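Local structure of Dps family protein (Staphylococcus aureus subsp. aureus, 2D5K) at residues Asn13-Asn18 and Asp127-Met132; His42-Glu47 and Asp137-Met142. The protein probably binds and oxidises iron as a ferritin-like dodecamer and, as a Dps protein, is associated with compaction of the nucleoid. One frame throughout, in Å; residues are numbered along the deposited sequence.

How the contacts relate
From the N terminus, the chain passes Asn13-Asn18 on helix 5-32, then His42-Glu47 on helix 38-65. It traverses helix 92-120 before helix 123-147 supplies both late partners, so that the two contacts end on one shared helix. Asp127-Met132 closes contact 1 over 108 intervening residues, and Asp137-Met142 closes contact 2 over 89. Because the segments alternate along the chain, the two closures cross. Contact 1 joins the first and last long helices and lies closer to the centre of the folded subunit than contact 2. Contact 2, its centre about 17 Å from that of contact 1, ties the last helix to helix 38-65.

Contact 1 (Asn13-Asn18 and Asp127-Met132); sequences NQQVAN and DMFIGM
Gln15 and Phe129 mark the closest backbone approach between two helical segments running in roughly the same direction, their CA atoms 9.1 Å apart. Across that gap only side chains meet. Gln15 turns CG beside its backbone N (chi1 -65°), and a second bend at chi2 makes the aliphatic part of the side chain an elbow facing helix 123-147. At this elbow, Gln15 CG lies 4.0 Å from Phe129 CE1, an oblique approach to the ring, and the Gln15 amide plane stands 86° from the ring plane. Met132 reaches across from one turn further on, stretched as far as its sulfur and bent at the last bond. Its SD lies 4.2 Å from Gln15 CG and 3.8 Å from Gln15 OE1.

The amide finds its hydrogen bonds with other partners. Asn18 ND2, one turn along the same helix, donates to Gln15 OE1 over 3.2 Å; the bond is nearly straight, with an N-H...O angle of 163°, although the donor sits above the carbonyl plane. Trp19 NE1 adds a weak bond to the same oxygen, while Gln15 NE2 pairs with Gln109 OE1 of helix 92-120. Gln14 NE2 donates a bent hydrogen bond to Asn18 OD1 (2.9 Å), which probably helps to steady Asn18. Leu59 and Ile106, from the two other long helices, pack on Gln15 in this diagonal contact through the core of the ferritin-like bundle. Gln15 OE1 thus serves twice: with CG it gives the ring and the thioether van der Waals contact, while the bond from Asn18, on the side turned away from the sulfur, and the one at NE2 help to fix the rotation of a buried amide.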
loop_
_atom_site.group_PDB
_atom_site.type_symbol
_atom_site.label_atom_id
_atom_site.label_comp_id
_atom_site.label_asym_id
_atom_site.label_seq_id
_atom_site.Cartn_x
_atom_site.Cartn_y
_atom_site.Cartn_z
ATOM N N ASN B 13 -36.943 1.510 -4.949
ATOM C CA ASN B 13 -37.253 1.336 -3.533
ATOM C C ASN B 13 -37.523 -0.122 -3.183
ATOM O O ASN B 13 -37.222 -0.560 -2.075
ATOM C CB ASN B 13 -38.448 2.201 -3.115
ATOM C CG ASN B 13 -38.023 3.563 -2.605
ATOM O OD1 ASN B 13 -36.989 3.692 -1.946
ATOM N ND2 ASN B 13 -38.822 4.586 -2.897
ATOM N N GLN B 14 -38.087 -0.871 -4.125
ATOM C CA GLN B 14 -38.357 -2.284 -3.891
ATOM C C GLN B 14 -37.039 -2.975 -3.558
ATOM O O GLN B 14 -36.983 -3.819 -2.665
ATOM C CB GLN B 14 -38.987 -2.925 -5.128
ATOM C CG GLN B 14 -39.128 -4.446 -5.053
ATOM C CD GLN B 14 -40.130 -4.903 -4.002
ATOM O OE1 GLN B 14 -41.319 -4.587 -4.081
ATOM N NE2 GLN B 14 -39.652 -5.652 -3.014
ATOM N N GLN B 15 -35.973 -2.611 -4.272
ATOM C CA GLN B 15 -34.668 -3.208 -4.017
ATOM C C GLN B 15 -34.028 -2.647 -2.748
ATOM O O GLN B 15 -33.341 -3.370 -2.033
ATOM C CB GLN B 15 -33.729 -3.005 -5.211
ATOM C CG GLN B 15 -34.180 -3.715 -6.486
ATOM C CD GLN B 15 -34.555 -5.166 -6.245
ATOM O OE1 GLN B 15 -33.845 -5.898 -5.553
ATOM N NE2 GLN B 15 -35.674 -5.592 -6.821
ATOM N N VAL B 16 -34.239 -1.365 -2.461
ATOM C CA VAL B 16 -33.668 -0.798 -1.240
ATOM C C VAL B 16 -34.256 -1.586 -0.072
ATOM O O VAL B 16 -33.549 -1.941 0.876
ATOM C CB VAL B 16 -34.019 0.702 -1.065
ATOM C CG1 VAL B 16 -33.505 1.202 0.284
ATOM C CG2 VAL B 16 -33.393 1.518 -2.183
ATOM N N ALA B 17 -35.552 -1.873 -0.165
ATOM C CA ALA B 17 -36.256 -2.634 0.861
ATOM C C ALA B 17 -35.724 -4.064 0.943
ATOM O O ALA B 17 -35.383 -4.538 2.026
ATOM C CB ALA B 17 -37.750 -2.649 0.567
ATOM N N ASN B 18 -35.654 -4.746 -0.201
ATOM C CA ASN B 18 -35.149 -6.120 -0.244
ATOM C C ASN B 18 -33.775 -6.261 0.395
ATOM O O ASN B 18 -33.550 -7.138 1.225
ATOM C CB ASN B 18 -35.003 -6.626 -1.685
ATOM C CG ASN B 18 -36.326 -6.834 -2.386
ATOM O OD1 ASN B 18 -37.367 -7.018 -1.754
ATOM N ND2 ASN B 18 -36.286 -6.835 -3.718
ATOM N N ASP B 127 -29.060 0.626 -15.777
ATOM C CA ASP B 127 -27.690 0.137 -15.660
ATOM C C ASP B 127 -27.396 -0.371 -14.251
ATOM O O ASP B 127 -26.699 -1.373 -14.077
ATOM C CB ASP B 127 -26.708 1.254 -16.033
ATOM C CG ASP B 127 -25.267 0.788 -16.039
ATOM O OD1 ASP B 127 -24.957 -0.185 -16.758
ATOM O OD2 ASP B 127 -24.442 1.401 -15.326
ATOM N N MET B 128 -27.926 0.318 -13.246
ATOM C CA MET B 128 -27.719 -0.096 -11.863
ATOM C C MET B 128 -28.391 -1.435 -11.596
ATOM O O MET B 128 -27.833 -2.288 -10.903
ATOM C CB MET B 128 -28.251 0.965 -10.905
ATOM C CG MET B 128 -27.380 2.208 -10.878
ATOM S SD MET B 128 -27.969 3.424 -9.702
ATOM C CE MET B 128 -26.784 4.768 -9.989
ATOM N N PHE B 129 -29.588 -1.622 -12.143
ATOM C CA PHE B 129 -30.292 -2.886 -11.963
ATOM C C PHE B 129 -29.509 -4.004 -12.643
ATOM O O PHE B 129 -29.442 -5.119 -12.130
ATOM C CB PHE B 129 -31.700 -2.817 -12.559
ATOM C CG PHE B 129 -32.655 -1.963 -11.773
ATOM C CD1 PHE B 129 -32.739 -2.081 -10.388
ATOM C CD2 PHE B 129 -33.504 -1.071 -12.422
ATOM C CE1 PHE B 129 -33.660 -1.323 -9.659
ATOM C CE2 PHE B 129 -34.426 -0.312 -11.701
ATOM C CZ PHE B 129 -34.502 -0.441 -10.317
ATOM N N ILE B 130 -28.928 -3.707 -13.804
ATOM C CA ILE B 130 -28.147 -4.697 -14.543
ATOM C C ILE B 130 -26.936 -5.123 -13.723
ATOM O O ILE B 130 -26.640 -6.311 -13.610
ATOM C CB ILE B 130 -27.633 -4.138 -15.891
ATOM C CG1 ILE B 130 -28.806 -3.706 -16.772
ATOM C CG2 ILE B 130 -26.784 -5.193 -16.598
ATOM C CD1 ILE B 130 -29.726 -4.807 -17.144
ATOM N N GLY B 131 -26.232 -4.145 -13.166
ATOM C CA GLY B 131 -25.066 -4.447 -12.354
ATOM C C GLY B 131 -25.440 -5.341 -11.186
ATOM O O GLY B 131 -24.727 -6.289 -10.861
ATOM N N MET B 132 -26.564 -5.035 -10.547
ATOM C CA MET B 132 -27.031 -5.830 -9.414
ATOM C C MET B 132 -27.403 -7.246 -9.851
ATOM O O MET B 132 -27.031 -8.224 -9.204
ATOM C CB MET B 132 -28.248 -5.164 -8.763
ATOM C CG MET B 132 -28.844 -5.972 -7.612
ATOM S SD MET B 132 -30.313 -5.209 -6.892
ATOM C CE MET B 132 -29.562 -3.975 -5.842
#

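Contact 2 (His42-Glu47 and Asp137-Met142); sequences HVKFEE and DKHNWM
Lys44 reaches His139 and Met142 between two antiparallel helices of the ferritin-like four-helix bundle, and it illustrates how a long side chain can bridge helices whose backbones stay well apart: the CA atoms of Lys44 and His139 are 10.2 Å from each other. At the start of the chain, CB points toward Asp137-Met142, and neither it nor CG and CD comes within contact distance of that segment. CG sits anti to the backbone N, and the bend that follows (chi2 58°) leads CD onward. Contact begins at CE, which comes within 3.9 Å of His139 ND1 and 4.1 Å of His139 CE1. A further bend at chi4 sets the ammonium NZ 3.6 Å from His139 ND1, where it meets the ring obliquely in a close polar approach rather than a hydrogen bond. At the other nitrogen, His139 NE2 is hydrogen-bonded to Glu51 OE1 of helix 38-65, which probably helps to orient the ring. Phe39 of a neighbouring subunit packs on Lys44, which places this bridge beside an interface of the dodecamer. Met142, extended beyond CG, crosses the lysine at about a right angle, its SD 4.1 Å from Lys44 NZ.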
loop_
_atom_site.group_PDB
_atom_site.type_symbol
_atom_site.label_atom_id
_atom_site.label_comp_id
_atom_site.label_asym_id
_atom_site.label_seq_id
_atom_site.Cartn_x
_atom_site.Cartn_y
_atom_site.Cartn_z
ATOM N N HIS B 42 -19.286 -18.339 7.207
ATOM C CA HIS B 42 -19.265 -17.206 8.128
ATOM C C HIS B 42 -18.715 -15.994 7.372
ATOM O O HIS B 42 -19.269 -14.894 7.444
ATOM C CB HIS B 42 -18.385 -17.545 9.341
ATOM C CG HIS B 42 -18.238 -16.428 10.327
ATOM N ND1 HIS B 42 -17.033 -15.804 10.569
ATOM C CD2 HIS B 42 -19.140 -15.834 11.143
ATOM C CE1 HIS B 42 -17.198 -14.874 11.493
ATOM N NE2 HIS B 42 -18.467 -14.872 11.858
ATOM N N VAL B 43 -17.637 -16.212 6.625
ATOM C CA VAL B 43 -17.021 -15.145 5.850
ATOM C C VAL B 43 -17.858 -14.761 4.634
ATOM O O VAL B 43 -18.083 -13.580 4.382
ATOM C CB VAL B 43 -15.609 -15.547 5.371
ATOM C CG1 VAL B 43 -15.052 -14.482 4.436
ATOM C CG2 VAL B 43 -14.695 -15.723 6.569
ATOM N N LYS B 44 -18.326 -15.754 3.885
ATOM C CA LYS B 44 -19.127 -15.479 2.695
ATOM C C LYS B 44 -20.357 -14.630 3.011
ATOM O O LYS B 44 -20.701 -13.723 2.255
ATOM C CB LYS B 44 -19.567 -16.787 2.023
ATOM C CG LYS B 44 -20.323 -16.563 0.717
ATOM C CD LYS B 44 -19.466 -15.777 -0.273
ATOM C CE LYS B 44 -20.289 -15.218 -1.432
ATOM N NZ LYS B 44 -20.844 -16.266 -2.340
ATOM N N PHE B 45 -21.023 -14.917 4.125
ATOM C CA PHE B 45 -22.205 -14.144 4.486
ATOM C C PHE B 45 -21.851 -12.689 4.782
ATOM O O PHE B 45 -22.658 -11.792 4.536
ATOM C CB PHE B 45 -22.929 -14.776 5.682
ATOM C CG PHE B 45 -23.539 -16.123 5.379
ATOM C CD1 PHE B 45 -24.045 -16.406 4.113
ATOM C CD2 PHE B 45 -23.616 -17.103 6.362
ATOM C CE1 PHE B 45 -24.618 -17.648 3.830
ATOM C CE2 PHE B 45 -24.188 -18.344 6.090
ATOM C CZ PHE B 45 -24.688 -18.616 4.822
ATOM N N GLU B 46 -20.649 -12.449 5.304
ATOM C CA GLU B 46 -20.228 -11.078 5.588
ATOM C C GLU B 46 -19.944 -10.352 4.277
ATOM O O GLU B 46 -20.299 -9.188 4.113
ATOM C CB GLU B 46 -18.972 -11.048 6.466
ATOM C CG GLU B 46 -18.583 -9.623 6.867
ATOM C CD GLU B 46 -17.436 -9.558 7.855
ATOM O OE1 GLU B 46 -17.308 -10.477 8.692
ATOM O OE2 GLU B 46 -16.673 -8.569 7.807
ATOM N N GLU B 47 -19.304 -11.041 3.341
ATOM C CA GLU B 47 -19.008 -10.432 2.049
ATOM C C GLU B 47 -20.334 -10.038 1.407
ATOM O O GLU B 47 -20.453 -8.980 0.786
ATOM C CB GLU B 47 -18.257 -11.419 1.153
ATOM C CG GLU B 47 -17.008 -12.009 1.810
ATOM C CD GLU B 47 -16.205 -12.903 0.877
ATOM O OE1 GLU B 47 -16.819 -13.668 0.101
ATOM O OE2 GLU B 47 -14.958 -12.851 0.929
ATOM N N ASP B 137 -26.988 -13.073 -9.913
ATOM C CA ASP B 137 -26.949 -14.320 -10.673
ATOM C C ASP B 137 -25.661 -15.099 -10.437
ATOM O O ASP B 137 -25.671 -16.328 -10.354
ATOM C CB ASP B 137 -27.109 -14.040 -12.173
ATOM C CG ASP B 137 -28.518 -13.608 -12.542
ATOM O OD1 ASP B 137 -29.424 -13.727 -11.689
ATOM O OD2 ASP B 137 -28.721 -13.160 -13.694
ATOM N N LYS B 138 -24.548 -14.381 -10.339
ATOM C CA LYS B 138 -23.255 -15.016 -10.112
ATOM C C LYS B 138 -23.259 -15.716 -8.758
ATOM O O LYS B 138 -22.878 -16.883 -8.647
ATOM C CB LYS B 138 -22.149 -13.959 -10.161
ATOM C CG LYS B 138 -20.743 -14.509 -10.050
ATOM C CD LYS B 138 -19.728 -13.382 -10.219
ATOM C CE LYS B 138 -18.300 -13.904 -10.199
ATOM N NZ LYS B 138 -17.303 -12.793 -10.338
ATOM N N HIS B 139 -23.692 -15.002 -7.725
ATOM C CA HIS B 139 -23.754 -15.583 -6.387
ATOM C C HIS B 139 -24.700 -16.779 -6.369
ATOM O O HIS B 139 -24.424 -17.789 -5.725
ATOM C CB HIS B 139 -24.260 -14.558 -5.370
ATOM C CG HIS B 139 -23.276 -13.478 -5.052
ATOM N ND1 HIS B 139 -22.008 -13.741 -4.578
ATOM C CD2 HIS B 139 -23.385 -12.131 -5.112
ATOM C CE1 HIS B 139 -21.379 -12.599 -4.359
ATOM N NE2 HIS B 139 -22.193 -11.608 -4.675
ATOM N N ASN B 140 -25.819 -16.660 -7.074
ATOM C CA ASN B 140 -26.791 -17.743 -7.089
ATOM C C ASN B 140 -26.190 -19.009 -7.686
ATOM O O ASN B 140 -26.451 -20.109 -7.202
ATOM C CB ASN B 140 -28.048 -17.325 -7.854
ATOM C CG ASN B 140 -29.289 -18.041 -7.355
ATOM O OD1 ASN B 140 -29.231 -18.797 -6.383
ATOM N ND2 ASN B 140 -30.417 -17.802 -8.010
ATOM N N TRP B 141 -25.381 -18.864 -8.734
ATOM C CA TRP B 141 -24.744 -20.034 -9.325
ATOM C C TRP B 141 -23.867 -20.684 -8.254
ATOM O O TRP B 141 -23.857 -21.904 -8.104
ATOM C CB TRP B 141 -23.889 -19.644 -10.541
ATOM C CG TRP B 141 -22.692 -20.533 -10.728
ATOM C CD1 TRP B 141 -22.693 -21.893 -10.888
ATOM C CD2 TRP B 141 -21.317 -20.138 -10.669
ATOM N NE1 TRP B 141 -21.404 -22.368 -10.919
ATOM C CE2 TRP B 141 -20.540 -21.313 -10.786
ATOM C CE3 TRP B 141 -20.666 -18.905 -10.525
ATOM C CZ2 TRP B 141 -19.139 -21.292 -10.759
ATOM C CZ3 TRP B 141 -19.272 -18.885 -10.500
ATOM C CH2 TRP B 141 -18.527 -20.071 -10.615
ATOM N N MET B 142 -23.132 -19.867 -7.504
ATOM C CA MET B 142 -22.277 -20.400 -6.448
ATOM C C MET B 142 -23.106 -21.110 -5.371
ATOM O O MET B 142 -22.731 -22.194 -4.921
ATOM C CB MET B 142 -21.437 -19.281 -5.821
ATOM C CG MET B 142 -20.513 -18.594 -6.815
ATOM S SD MET B 142 -19.454 -17.366 -6.032
ATOM C CE MET B 142 -18.417 -16.893 -7.421
#